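Local coordinates for protein enoyl CoA hydratase/isomerase (Crotonase) (Legionella pneumophila subsp. pneumophila, PDB 3I47) that probably catalyses the hydration of enoyl-CoA thioesters or the isomerisation of related acyl-CoA substrates, at residues M19-K24 against G64-W69; I52-N57 against Y93-S98; P99-A104 against E206-S211; A130-S135 against L177-H182; Q216-K221 against E225-Y230. One frame throughout, in Å; residues are numbered along the deposited sequence. Where two conformers were deposited one is given.

Contact 1: M19-K24 against G64-W69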
# COMPACT_ATOMS: atom_id res chain seq x y z
N MET A 19 -7.14 6.61 -8.31
CA MET A 19 -6.72 7.96 -8.70
C MET A 19 -7.12 8.19 -10.15
O MET A 19 -6.78 7.41 -11.04
CB MET A 19 -5.22 8.13 -8.49
CG MET A 19 -4.80 8.11 -7.01
SD MET A 19 -3.00 8.23 -6.64
CE MET A 19 -2.37 6.69 -7.37
N ASN A 20 -7.85 9.28 -10.40
CA ASN A 20 -8.52 9.45 -11.69
C ASN A 20 -8.27 10.84 -12.31
O ASN A 20 -9.10 11.33 -13.10
CB ASN A 20 -10.02 9.16 -11.50
CG ASN A 20 -10.76 8.99 -12.82
OD1 ASN A 20 -10.31 8.27 -13.72
ND2 ASN A 20 -11.91 9.64 -12.94
N ARG A 21 -7.14 11.45 -11.98
CA ARG A 21 -6.72 12.69 -12.65
C ARG A 21 -5.95 12.33 -13.92
O ARG A 21 -4.73 12.50 -13.99
CB ARG A 21 -5.87 13.57 -11.73
CG ARG A 21 -6.66 14.22 -10.62
CD ARG A 21 -5.81 15.32 -9.98
NE ARG A 21 -6.47 15.98 -8.86
CZ ARG A 21 -5.89 16.93 -8.12
NH1 ARG A 21 -4.66 17.32 -8.40
NH2 ARG A 21 -6.54 17.49 -7.11
N ILE A 22 -6.67 11.81 -14.91
CA ILE A 22 -6.04 11.25 -16.11
C ILE A 22 -5.23 12.30 -16.88
O ILE A 22 -4.09 12.03 -17.26
CB ILE A 22 -7.09 10.54 -17.01
CG1 ILE A 22 -7.60 9.27 -16.29
CG2 ILE A 22 -6.50 10.24 -18.40
CD1 ILE A 22 -8.81 8.62 -16.96
N SER A 23 -5.79 13.48 -17.08
CA SER A 23 -5.10 14.50 -17.87
C SER A 23 -3.83 15.04 -17.19
O SER A 23 -2.91 15.51 -17.87
CB SER A 23 -6.06 15.64 -18.24
OG SER A 23 -6.45 16.38 -17.09
N LYS A 24 -3.79 14.97 -15.86
CA LYS A 24 -2.65 15.45 -15.07
C LYS A 24 -1.75 14.30 -14.61
O LYS A 24 -0.83 14.50 -13.82
CB LYS A 24 -3.15 16.23 -13.85
CG LYS A 24 -3.98 17.47 -14.18
CD LYS A 24 -3.14 18.73 -14.15
CE LYS A 24 -3.97 19.96 -14.52
NZ LYS A 24 -5.16 20.16 -13.63
N GLY A 64 4.37 12.46 -10.61
CA GLY A 64 5.12 13.38 -9.77
C GLY A 64 4.20 14.34 -9.04
O GLY A 64 3.07 13.99 -8.72
N ALA A 65 4.70 15.53 -8.75
CA ALA A 65 3.93 16.54 -8.03
C ALA A 65 3.22 17.44 -9.03
O ALA A 65 3.76 17.74 -10.11
CB ALA A 65 4.84 17.37 -7.13
N ASP A 66 2.01 17.86 -8.69
CA ASP A 66 1.24 18.77 -9.52
C ASP A 66 1.94 20.14 -9.63
O ASP A 66 2.39 20.68 -8.62
CB ASP A 66 -0.16 18.94 -8.94
CG ASP A 66 -1.02 19.86 -9.78
OD1 ASP A 66 -0.99 21.09 -9.54
OD2 ASP A 66 -1.71 19.36 -10.70
N LEU A 67 2.02 20.66 -10.85
CA LEU A 67 2.80 21.89 -11.10
C LEU A 67 2.20 23.13 -10.46
O LEU A 67 2.94 24.01 -10.02
CB LEU A 67 2.98 22.10 -12.61
CG LEU A 67 3.95 21.14 -13.29
CD1 LEU A 67 3.93 21.36 -14.80
CD2 LEU A 67 5.37 21.31 -12.75
N THR A 68 0.87 23.20 -10.40
CA THR A 68 0.21 24.32 -9.71
C THR A 68 0.53 24.28 -8.22
O THR A 68 0.89 25.30 -7.62
CB THR A 68 -1.30 24.28 -9.93
OG1 THR A 68 -1.58 24.29 -11.33
CG2 THR A 68 -1.98 25.46 -9.22
N TRP A 69 0.41 23.09 -7.63
CA TRP A 69 0.75 22.92 -6.23
C TRP A 69 2.23 23.24 -5.98
O TRP A 69 2.56 23.87 -4.98
CB TRP A 69 0.39 21.50 -5.75
CG TRP A 69 0.95 21.20 -4.39
CD1 TRP A 69 0.37 21.48 -3.19
CD2 TRP A 69 2.22 20.63 -4.10
NE1 TRP A 69 1.20 21.11 -2.17
CE2 TRP A 69 2.35 20.59 -2.69
CE3 TRP A 69 3.27 20.14 -4.89
CZ2 TRP A 69 3.47 20.06 -2.05
CZ3 TRP A 69 4.39 19.65 -4.26
CH2 TRP A 69 4.48 19.61 -2.85
O HOH W 1 -2.82 16.71 -10.45
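The N-cap of helix 67-74 is Asp-66, a buried aspartate in the Gly-Ala-Asp sequence of the crotonase family, and it is approached here by Arg-21 and Lys-24 from the loop after strand 14-19. In relatives the Gly-Ala-Asp region supplies a backbone N-H of the oxyanion hole, so the loop probably abuts a region close to the active site. The two carboxylate oxygens of Asp-66 have different tasks. CG is anti to the backbone N (chi1 -179°), and from there OD1 turns back to the start of the helix, accepting from Trp-69 N at 3.1 Å in a nearly straight bond on its anti lone pair. A second bond to OD1, from Thr-68 N, is bent and weak. OD2 points the other way, to the loop. Its separation from Arg-21 NH1, 4.3 Å, is too long for a salt bridge, and one water closes the gap: NH1 donates to it in the plane of the guanidinium, 2.8 Å away, and the water donates in turn to Asp-66 OD2 at 2.9 Å. Arg-21 makes its direct salt bridges to Asp-5 and Asp-29, which fix the guanidinium while the water carries its link to Asp-66. The nearby Arg-21 and Lys-24 would probably favour the ionised form of Asp-66. Lys-24 adds a looser approach, its aliphatic part slanting across the carboxylate. Its chain is bent at chi2 (-97°), which lays CD 3.8 Å from Asp-66 OD2 while NZ stays at 4.6 Å from that oxygen.

Contact 2: I52-N57 against Y93-S98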
# COMPACT_ATOMS: atom_id res chain seq x y z
N ILE A 52 -8.03 -3.67 0.83
CA ILE A 52 -8.03 -2.34 0.21
C ILE A 52 -7.01 -2.27 -0.92
O ILE A 52 -5.85 -2.66 -0.72
CB ILE A 52 -7.71 -1.28 1.27
CG1 ILE A 52 -8.81 -1.29 2.35
CG2 ILE A 52 -7.62 0.13 0.64
CD1 ILE A 52 -8.46 -0.47 3.60
N VAL A 53 -7.44 -1.78 -2.07
CA VAL A 53 -6.57 -1.60 -3.24
C VAL A 53 -6.47 -0.13 -3.61
O VAL A 53 -7.49 0.55 -3.75
CB VAL A 53 -7.08 -2.41 -4.47
CG1 VAL A 53 -6.27 -2.11 -5.71
CG2 VAL A 53 -7.03 -3.90 -4.18
N LEU A 54 -5.24 0.37 -3.74
CA LEU A 54 -4.99 1.69 -4.31
C LEU A 54 -4.50 1.51 -5.74
O LEU A 54 -3.49 0.85 -5.97
CB LEU A 54 -3.91 2.44 -3.52
CG LEU A 54 -4.01 2.51 -1.98
CD1 LEU A 54 -2.84 3.33 -1.40
CD2 LEU A 54 -5.37 3.07 -1.51
N LYS A 55 -5.22 2.09 -6.70
CA LYS A 55 -4.86 1.96 -8.10
C LYS A 55 -5.10 3.27 -8.82
O LYS A 55 -5.43 4.26 -8.17
CB LYS A 55 -5.62 0.80 -8.77
CG LYS A 55 -7.16 0.92 -8.83
CD LYS A 55 -7.76 -0.34 -9.45
CE LYS A 55 -9.27 -0.28 -9.54
NZ LYS A 55 -9.70 0.69 -10.60
N ALA A 56 -4.92 3.26 -10.13
CA ALA A 56 -4.96 4.51 -10.89
C ALA A 56 -5.46 4.26 -12.30
O ALA A 56 -5.23 3.20 -12.88
CB ALA A 56 -3.57 5.16 -10.94
N ASN A 57 -6.16 5.26 -12.84
CA ASN A 57 -6.50 5.28 -14.26
C ASN A 57 -5.51 6.14 -15.04
O ASN A 57 -4.69 6.85 -14.45
CB ASN A 57 -7.92 5.82 -14.46
CG ASN A 57 -8.99 4.83 -14.01
OD1 ASN A 57 -8.78 3.62 -14.03
ND2 ASN A 57 -10.15 5.36 -13.61
N TYR A 93 0.91 7.16 6.98
CA TYR A 93 0.79 6.54 8.29
C TYR A 93 -0.50 5.73 8.36
O TYR A 93 -0.48 4.57 8.78
CB TYR A 93 0.85 7.60 9.39
CG TYR A 93 0.83 7.01 10.77
CD1 TYR A 93 1.91 6.25 11.23
CD2 TYR A 93 -0.25 7.21 11.61
CE1 TYR A 93 1.91 5.71 12.52
CE2 TYR A 93 -0.26 6.66 12.91
CZ TYR A 93 0.83 5.93 13.34
OH TYR A 93 0.82 5.38 14.62
N SER A 94 -1.59 6.34 7.91
CA SER A 94 -2.88 5.66 7.92
C SER A 94 -2.88 4.37 7.10
O SER A 94 -3.44 3.35 7.53
CB SER A 94 -3.97 6.62 7.47
OG SER A 94 -4.17 7.60 8.48
N ILE A 95 -2.23 4.40 5.93
CA ILE A 95 -2.09 3.17 5.12
C ILE A 95 -1.35 2.11 5.94
O ILE A 95 -1.81 0.96 6.05
CB ILE A 95 -1.34 3.43 3.77
CG1 ILE A 95 -2.18 4.30 2.83
CG2 ILE A 95 -1.02 2.08 3.08
CD1 ILE A 95 -1.36 4.93 1.70
N SER A 96 -0.22 2.50 6.52
CA SER A 96 0.65 1.54 7.23
C SER A 96 -0.02 0.95 8.47
O SER A 96 0.29 -0.19 8.88
CB SER A 96 1.98 2.20 7.61
OG SER A 96 1.84 3.10 8.69
N GLN A 97 -0.92 1.72 9.07
CA GLN A 97 -1.66 1.32 10.28
C GLN A 97 -2.94 0.51 10.01
O GLN A 97 -3.56 0.03 10.96
CB GLN A 97 -2.01 2.55 11.11
CG GLN A 97 -0.81 3.17 11.82
CD GLN A 97 -0.33 2.32 12.98
OE1 GLN A 97 -1.09 2.03 13.91
NE2 GLN A 97 0.93 1.91 12.93
N SER A 98 -3.33 0.37 8.75
CA SER A 98 -4.52 -0.42 8.40
C SER A 98 -4.40 -1.83 8.95
O SER A 98 -3.42 -2.51 8.65
CB SER A 98 -4.66 -0.53 6.88
OG SER A 98 -5.73 -1.41 6.54
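Apolar packing joins Leu-54 to Ile-95: their delta methyls meet tip to tip, CD1 of Leu-54 lying 3.8 Å from CD1 of Ile-95. The isoleucine reaches this place through its longer branch, for its CB does not point straight at the strand; CG1 stands anti to the carbonyl carbon (chi1 -68°) and carries CD1 closer. Leu-40 of helix 30-45 also lies against Ile-95, and Leu-17 of strand 14-19 against Leu-54, so the meeting point is walled in by other apolar groups. The setting is a beta-alpha-beta crossover of the crotonase fold: strand 51-56 leads eventually into helix 78-97, which returns the chain to strand 102-106, the parallel neighbour of the first strand. A mixed contact lies two residues earlier on the strand, where Ile-52 CD1 rests 4.1 Å from Ser-98 OG. That hydroxyl is buried but not idle, being hydrogen-bonded to Lys-100 O. Within the helix, Tyr-93 O receives two donors, Gln-97 N at 2.9 Å and Ser-96 OG at 2.7 Å, the hydroxyl approaching about 20° out of the carbonyl plane. Gln-97 in turn lays its CG over one face of the Tyr-93 ring, 3.5 Å above the plane and displaced toward the rim.

Contact 3: P99-A104 against E206-S211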
# COMPACT_ATOMS: atom_id res chain seq x y z
N PRO A 99 -5.40 -2.30 9.71
CA PRO A 99 -5.38 -3.71 10.13
C PRO A 99 -5.70 -4.64 8.97
O PRO A 99 -5.35 -5.82 9.01
CB PRO A 99 -6.49 -3.81 11.19
CG PRO A 99 -6.99 -2.44 11.41
CD PRO A 99 -6.53 -1.54 10.29
N LYS A 100 -6.38 -4.11 7.95
CA LYS A 100 -6.73 -4.87 6.75
C LYS A 100 -5.58 -4.88 5.73
O LYS A 100 -4.79 -3.91 5.67
CB LYS A 100 -7.98 -4.27 6.09
CG LYS A 100 -9.15 -4.16 7.04
CD LYS A 100 -10.35 -3.48 6.40
CE LYS A 100 -11.46 -3.42 7.42
NZ LYS A 100 -12.73 -2.85 6.90
N PRO A 101 -5.47 -5.95 4.93
CA PRO A 101 -4.44 -5.99 3.86
C PRO A 101 -4.59 -4.82 2.90
O PRO A 101 -5.71 -4.48 2.50
CB PRO A 101 -4.73 -7.29 3.12
CG PRO A 101 -5.48 -8.14 4.11
CD PRO A 101 -6.24 -7.21 5.01
N THR A 102 -3.47 -4.23 2.53
CA THR A 102 -3.44 -3.12 1.56
C THR A 102 -2.57 -3.48 0.36
O THR A 102 -1.49 -4.06 0.51
CB THR A 102 -2.91 -1.84 2.20
OG1 THR A 102 -1.64 -2.09 2.79
CG2 THR A 102 -3.88 -1.32 3.26
N ILE A 103 -3.05 -3.12 -0.83
CA ILE A 103 -2.37 -3.48 -2.08
C ILE A 103 -2.29 -2.23 -2.95
O ILE A 103 -3.31 -1.56 -3.14
CB ILE A 103 -3.16 -4.55 -2.86
CG1 ILE A 103 -3.19 -5.86 -2.07
CG2 ILE A 103 -2.55 -4.78 -4.25
CD1 ILE A 103 -4.20 -6.86 -2.60
N ALA A 104 -1.10 -1.94 -3.45
CA ALA A 104 -0.92 -0.88 -4.48
C ALA A 104 -0.76 -1.51 -5.85
O ALA A 104 0.01 -2.46 -6.01
CB ALA A 104 0.30 -0.02 -4.16
N GLU A 206 -10.35 -13.09 10.24
CA GLU A 206 -9.61 -12.83 11.47
C GLU A 206 -8.19 -13.37 11.37
O GLU A 206 -7.24 -12.70 11.79
CB GLU A 206 -10.32 -13.40 12.71
CG GLU A 206 -11.68 -12.76 13.01
CD GLU A 206 -11.63 -11.23 13.03
OE1 GLU A 206 -10.77 -10.66 13.73
OE2 GLU A 206 -12.46 -10.60 12.32
N ALA A 207 -8.05 -14.57 10.81
CA ALA A 207 -6.74 -15.19 10.62
C ALA A 207 -5.81 -14.31 9.75
O ALA A 207 -4.63 -14.17 10.07
CB ALA A 207 -6.89 -16.58 10.01
N VAL A 208 -6.37 -13.70 8.70
CA VAL A 208 -5.60 -12.81 7.82
C VAL A 208 -5.11 -11.60 8.61
O VAL A 208 -3.92 -11.27 8.59
CB VAL A 208 -6.44 -12.39 6.59
CG1 VAL A 208 -5.78 -11.22 5.86
CG2 VAL A 208 -6.59 -13.54 5.63
N LYS A 209 -6.02 -10.95 9.33
CA LYS A 209 -5.64 -9.80 10.15
C LYS A 209 -4.65 -10.16 11.26
O LYS A 209 -3.69 -9.44 11.50
CB LYS A 209 -6.88 -9.10 10.71
CG LYS A 209 -7.74 -8.52 9.60
CD LYS A 209 -8.85 -7.66 10.16
CE LYS A 209 -10.00 -8.51 10.64
NZ LYS A 209 -11.17 -7.68 11.03
N ASN A 210 -4.89 -11.30 11.92
CA ASN A 210 -3.99 -11.76 12.96
C ASN A 210 -2.60 -12.07 12.41
O ASN A 210 -1.61 -11.84 13.08
CB ASN A 210 -4.52 -13.04 13.61
CG ASN A 210 -5.79 -12.83 14.43
OD1 ASN A 210 -6.40 -13.82 14.86
ND2 ASN A 210 -6.20 -11.58 14.65
N SER A 211 -2.54 -12.61 11.19
CA SER A 211 -1.26 -12.95 10.55
C SER A 211 -0.46 -11.71 10.21
O SER A 211 0.77 -11.70 10.34
CB SER A 211 -1.48 -13.79 9.31
OG SER A 211 -1.98 -15.06 9.68
O HOH W 2 -3.90 -6.68 11.21
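Pro-101 and Val-208 make the tight part of this contact. Their side chains cross at about a right angle, and CG1 of the valine presses on the proline ring, 3.6 Å from CG and 4.1 Å from CD. CG1 is the branch that lies anti to the backbone N of Val-208 (chi1 166°), which brings it to the proline, whereas CG2 takes no part. On the looser side the partners are Pro-99 and Lys-209. The lysine chain runs past the carbonyl of Pro-99 with CG as its nearest atom, 3.7 Å from Pro-99 O, and there is no direct polar bond between the two residues. A water does that work instead, donating to Pro-99 O and to Lys-209 O at 2.8 Å each and so tying the loop to the helix backbone through an intermediary. A bend at chi3 (-80°) then takes the ammonium group back along its own helix, where NZ forms a salt bridge with Glu-206 OE2 at 3.4 Å, its hydrogen bond weak. The contact thereby sets helix 205-218 against the entry to strand 102-106, whose Ile-103 pairs with strand 51-56, while on the helix Ala-207 and Asn-210 lean on Lys-238 of helix 225-240.

Contact 4: A130-S135 against L177-H182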
# COMPACT_ATOMS: atom_id res chain seq x y z
N ALA A 130 5.94 -0.48 -15.70
CA ALA A 130 6.00 0.48 -14.59
C ALA A 130 7.43 0.96 -14.33
O ALA A 130 8.39 0.21 -14.54
CB ALA A 130 5.40 -0.11 -13.32
N ARG A 131 7.57 2.22 -13.91
CA ARG A 131 8.88 2.77 -13.56
C ARG A 131 8.75 3.59 -12.30
O ARG A 131 7.70 4.16 -12.01
CB ARG A 131 9.47 3.66 -14.67
CG ARG A 131 9.58 3.01 -16.04
CD ARG A 131 8.57 3.65 -16.95
NE ARG A 131 8.57 5.10 -16.77
CZ ARG A 131 7.77 5.96 -17.40
NH1 ARG A 131 7.88 7.26 -17.16
NH2 ARG A 131 6.88 5.53 -18.28
N PHE A 132 9.83 3.63 -11.52
CA PHE A 132 9.82 4.29 -10.22
C PHE A 132 10.97 5.27 -10.11
O PHE A 132 12.00 5.10 -10.76
CB PHE A 132 9.96 3.25 -9.11
CG PHE A 132 8.82 2.27 -9.05
CD1 PHE A 132 8.82 1.15 -9.87
CD2 PHE A 132 7.77 2.47 -8.15
CE1 PHE A 132 7.74 0.23 -9.81
CE2 PHE A 132 6.70 1.56 -8.08
CZ PHE A 132 6.71 0.45 -8.90
N CYS A 133 10.80 6.29 -9.27
CA CYS A 133 11.87 7.26 -9.04
C CYS A 133 11.65 8.04 -7.77
O CYS A 133 10.54 8.51 -7.52
CB CYS A 133 11.97 8.22 -10.23
SG CYS A 133 13.38 9.35 -10.18
N PHE A 134 12.70 8.20 -6.98
CA PHE A 134 12.70 9.17 -5.86
C PHE A 134 13.48 10.39 -6.33
O PHE A 134 14.71 10.47 -6.19
CB PHE A 134 13.31 8.54 -4.60
CG PHE A 134 12.75 7.19 -4.27
CD1 PHE A 134 11.40 7.04 -3.94
CD2 PHE A 134 13.55 6.06 -4.33
CE1 PHE A 134 10.87 5.77 -3.65
CE2 PHE A 134 13.03 4.79 -4.06
CZ PHE A 134 11.69 4.65 -3.72
N SER A 135 12.76 11.35 -6.91
CA SER A 135 13.39 12.42 -7.69
C SER A 135 13.80 13.66 -6.89
O SER A 135 14.39 14.58 -7.46
CB SER A 135 12.44 12.84 -8.83
OG SER A 135 11.16 13.15 -8.31
N LEU A 177 14.16 -5.68 -5.71
CA LEU A 177 14.39 -4.97 -4.45
C LEU A 177 13.30 -5.16 -3.41
O LEU A 177 13.44 -4.68 -2.28
CB LEU A 177 14.59 -3.48 -4.71
CG LEU A 177 15.87 -3.06 -5.44
CD1 LEU A 177 15.86 -1.57 -5.67
CD2 LEU A 177 17.14 -3.49 -4.68
N ASN A 178 12.22 -5.85 -3.80
CA ASN A 178 11.06 -6.11 -2.95
C ASN A 178 10.15 -4.90 -2.72
O ASN A 178 9.30 -4.94 -1.84
CB ASN A 178 11.47 -6.68 -1.57
CG ASN A 178 11.91 -8.14 -1.61
OD1 ASN A 178 11.81 -8.83 -2.63
ND2 ASN A 178 12.42 -8.62 -0.48
N LEU A 179 10.31 -3.84 -3.52
CA LEU A 179 9.33 -2.75 -3.49
C LEU A 179 8.01 -3.28 -4.02
O LEU A 179 6.94 -3.00 -3.45
CB LEU A 179 9.80 -1.55 -4.32
CG LEU A 179 8.82 -0.36 -4.39
CD1 LEU A 179 8.52 0.15 -2.99
CD2 LEU A 179 9.42 0.74 -5.26
N VAL A 180 8.08 -4.03 -5.11
CA VAL A 180 6.90 -4.74 -5.61
C VAL A 180 7.14 -6.24 -5.48
O VAL A 180 8.29 -6.71 -5.59
CB VAL A 180 6.49 -4.37 -7.06
CG1 VAL A 180 6.33 -2.87 -7.21
CG2 VAL A 180 7.44 -4.89 -8.06
N GLN A 181 6.05 -6.97 -5.24
CA GLN A 181 6.14 -8.43 -5.06
C GLN A 181 5.60 -9.24 -6.23
O GLN A 181 5.72 -10.48 -6.23
CB GLN A 181 5.42 -8.85 -3.78
CG GLN A 181 6.04 -8.34 -2.49
CD GLN A 181 5.28 -7.19 -1.87
OE1 GLN A 181 4.84 -6.28 -2.55
NE2 GLN A 181 5.12 -7.24 -0.55
N HIS A 182 4.98 -8.55 -7.20
CA HIS A 182 4.44 -9.17 -8.40
C HIS A 182 4.65 -8.23 -9.57
O HIS A 182 4.43 -7.02 -9.44
CB HIS A 182 2.94 -9.43 -8.27
CG HIS A 182 2.59 -10.29 -7.09
ND1 HIS A 182 2.60 -11.67 -7.15
CD2 HIS A 182 2.25 -9.96 -5.82
CE1 HIS A 182 2.27 -12.15 -5.96
NE2 HIS A 182 2.06 -11.14 -5.14
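Two first torsions bring Phe-132 and Leu-179 together. The phenylalanine ring is anti to its own carbonyl carbon (chi1 -63°), while in Leu-179 it is the backbone N that CG opposes (chi1 179°), and the two groups meet between the strand and the loop. Leu-179 sets its CD2 methyl over one face of the ring, 4.1 Å from the centroid and 25° off the normal, a CH-pi contact. The methyl is not centred: it lies toward the rim on the CD2-CE2 side, with Phe-132 CD2 its nearest atom at 3.8 Å and CE2 next at 4.0 Å. Val-180 comes to the far end of the ring instead, its CG1 at 3.7 Å from Phe-132 CZ and oblique to the ring plane. Consecutive residues of the loop thus touch different parts of a single aromatic group; all three residues are buried, and what meets is ring and methyl groups. Just before them the chain leaves helix 171-176 at Asn-178, whose positive phi belongs to a Schellman motif. Both sides have further neighbours. Phe-132 and Val-180 both touch Ala-174 of that helix, Val-180 reaches Ala-124 and Ala-126 of strand 123-127, and the Phe-132 backbone is hydrogen-bonded to Phe-169. The contact therefore joins the small sheet of strands 109-111, 131-133 and 168-170 to the approach to strand 182-184, at the edge of the main sheet, a two-sheet arrangement characteristic of the crotonase fold.

Contact 5: Q216-K221 against E225-Y230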
# COMPACT_ATOMS: atom_id res chain seq x y z
N GLN A 216 4.24 -8.42 11.95
CA GLN A 216 4.69 -7.13 12.47
C GLN A 216 5.30 -7.27 13.87
O GLN A 216 6.31 -6.63 14.17
CB GLN A 216 3.50 -6.16 12.50
CG GLN A 216 3.01 -5.77 11.09
CD GLN A 216 1.66 -5.05 11.09
OE1 GLN A 216 0.80 -5.28 11.95
NE2 GLN A 216 1.47 -4.19 10.10
N TYR A 217 4.70 -8.12 14.70
CA TYR A 217 5.10 -8.28 16.09
C TYR A 217 6.44 -9.02 16.22
O TYR A 217 7.32 -8.59 16.97
CB TYR A 217 4.02 -9.03 16.88
CG TYR A 217 4.40 -9.29 18.32
CD1 TYR A 217 4.26 -8.31 19.29
CD2 TYR A 217 4.90 -10.54 18.71
CE1 TYR A 217 4.61 -8.55 20.62
CE2 TYR A 217 5.25 -10.79 20.03
CZ TYR A 217 5.09 -9.79 20.98
OH TYR A 217 5.44 -10.04 22.29
N VAL A 218 6.59 -10.11 15.48
CA VAL A 218 7.80 -10.91 15.64
C VAL A 218 9.03 -10.24 15.02
O VAL A 218 10.16 -10.49 15.44
CB VAL A 218 7.64 -12.38 15.13
CG1 VAL A 218 6.46 -13.06 15.84
CG2 VAL A 218 7.49 -12.45 13.62
N ALA A 219 8.81 -9.37 14.03
CA ALA A 219 9.91 -8.73 13.33
C ALA A 219 10.89 -8.07 14.30
O ALA A 219 10.48 -7.36 15.23
CB ALA A 219 9.38 -7.72 12.31
N ASN A 220 12.17 -8.34 14.11
CA ASN A 220 13.24 -7.73 14.92
C ASN A 220 13.17 -8.00 16.44
O ASN A 220 13.78 -7.28 17.23
CB ASN A 220 13.33 -6.21 14.66
CG ASN A 220 13.13 -5.85 13.19
OD1 ASN A 220 12.18 -5.15 12.83
ND2 ASN A 220 14.03 -6.33 12.33
N LYS A 221 12.41 -9.02 16.85
CA LYS A 221 12.46 -9.49 18.24
C LYS A 221 13.42 -10.65 18.37
O LYS A 221 13.57 -11.44 17.44
CB LYS A 221 11.08 -9.92 18.74
CG LYS A 221 10.16 -8.75 19.03
CD LYS A 221 8.96 -9.16 19.84
CE LYS A 221 8.22 -7.92 20.35
NZ LYS A 221 7.77 -7.03 19.25
N GLU A 225 13.17 -18.16 24.39
CA GLU A 225 12.13 -19.03 24.93
C GLU A 225 10.83 -18.27 25.19
O GLU A 225 9.75 -18.81 24.96
CB GLU A 225 12.62 -19.79 26.16
CG GLU A 225 13.76 -20.76 25.81
CD GLU A 225 13.87 -21.93 26.77
OE1 GLU A 225 14.16 -21.70 27.97
OE2 GLU A 225 13.70 -23.08 26.31
N GLU A 226 10.94 -17.02 25.65
CA GLU A 226 9.76 -16.16 25.80
C GLU A 226 8.95 -16.05 24.50
O GLU A 226 7.72 -16.22 24.52
CB GLU A 226 10.17 -14.76 26.29
CG GLU A 226 9.00 -13.82 26.58
CD GLU A 226 9.44 -12.49 27.18
OE1 GLU A 226 9.85 -11.59 26.42
OE2 GLU A 226 9.36 -12.34 28.42
N LEU A 227 9.62 -15.78 23.39
CA LEU A 227 8.94 -15.63 22.11
C LEU A 227 8.34 -16.95 21.63
O LEU A 227 7.22 -16.96 21.10
CB LEU A 227 9.87 -15.04 21.04
CG LEU A 227 9.17 -14.66 19.72
CD1 LEU A 227 8.19 -13.51 19.93
CD2 LEU A 227 10.20 -14.29 18.65
N VAL A 228 9.07 -18.04 21.82
CA VAL A 228 8.56 -19.37 21.46
C VAL A 228 7.24 -19.66 22.19
O VAL A 228 6.24 -20.02 21.56
CB VAL A 228 9.60 -20.48 21.74
CG1 VAL A 228 9.01 -21.87 21.43
CG2 VAL A 228 10.86 -20.25 20.92
N ARG A 229 7.23 -19.44 23.51
CA ARG A 229 6.02 -19.65 24.32
C ARG A 229 4.88 -18.74 23.87
O ARG A 229 3.73 -19.18 23.78
CB ARG A 229 6.32 -19.43 25.81
CG ARG A 229 7.25 -20.46 26.43
CD ARG A 229 7.29 -20.33 27.95
NE ARG A 229 7.70 -19.00 28.40
CZ ARG A 229 8.95 -18.65 28.70
NH1 ARG A 229 9.93 -19.52 28.59
NH2 ARG A 229 9.21 -17.41 29.11
N TYR A 230 5.21 -17.48 23.58
CA TYR A 230 4.19 -16.53 23.09
C TYR A 230 3.56 -17.06 21.80
O TYR A 230 2.33 -17.06 21.67
CB TYR A 230 4.77 -15.12 22.90
CG TYR A 230 3.86 -14.20 22.08
CD1 TYR A 230 3.91 -14.20 20.68
CD2 TYR A 230 2.95 -13.35 22.70
CE1 TYR A 230 3.08 -13.38 19.92
CE2 TYR A 230 2.11 -12.51 21.95
CZ TYR A 230 2.18 -12.54 20.56
OH TYR A 230 1.36 -11.73 19.80
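Tyr-217 O is held by the ammonium group of Lys-221, which donates to it at 2.8 Å from NZ, in the carbonyl plane and on a lone pair. Since Tyr-217 belongs to the last turn of its helix, the lysine ties the chain beyond back to the helix end, and a type II turn from Val-218 to Lys-221 tightens the same bend through Lys-221 N to Val-218 O. The lysine chain also passes over the tyrosine ring, CE lying 3.6 Å above one face. The opposite face receives Tyr-230. The two rings form an offset stack, centroids 4.5 Å apart and planes inclined by 30°; Tyr-217 CE2 lies 3.4 Å from Tyr-230 CE1, and the Tyr-230 hydroxyl sits over the Tyr-217 ring toward its rim. Both rings set out anti to their backbone N (chi1 177° and 166°), which extends them across the gap between the helices. Leu-227 completes the contact: its CD1 lies 4.0 Å from Tyr-217 CE2 and more loosely, at 4.5 Å, from Val-218 CG1. Few residues separate helices 205-218 and 225-240, and the pairing is that of a helical hairpin, here in the C-terminal helical part of a crotonase-type chain.

From the N terminus, contact 1 closes a loop from the end of strand 14-19 to the start of helix 67-74. Contact 2 opens before that loop is shut and closes after it, so the two cross; they also touch, Met-19 pairing with Lys-55 and Asn-57. Contact 3 then begins at the next parallel strand, adjoining contact 2 through Ile-103 beside Ile-52 and Leu-54, and spans about a hundred residues to helix 205-218. Contact 4 falls wholly within that span and ties strand 131-133 to the loop before strand 182-184. Contact 5 follows in series with a very short loop, sharing helix 205-218 with contact 3, their centres about 19 Å apart.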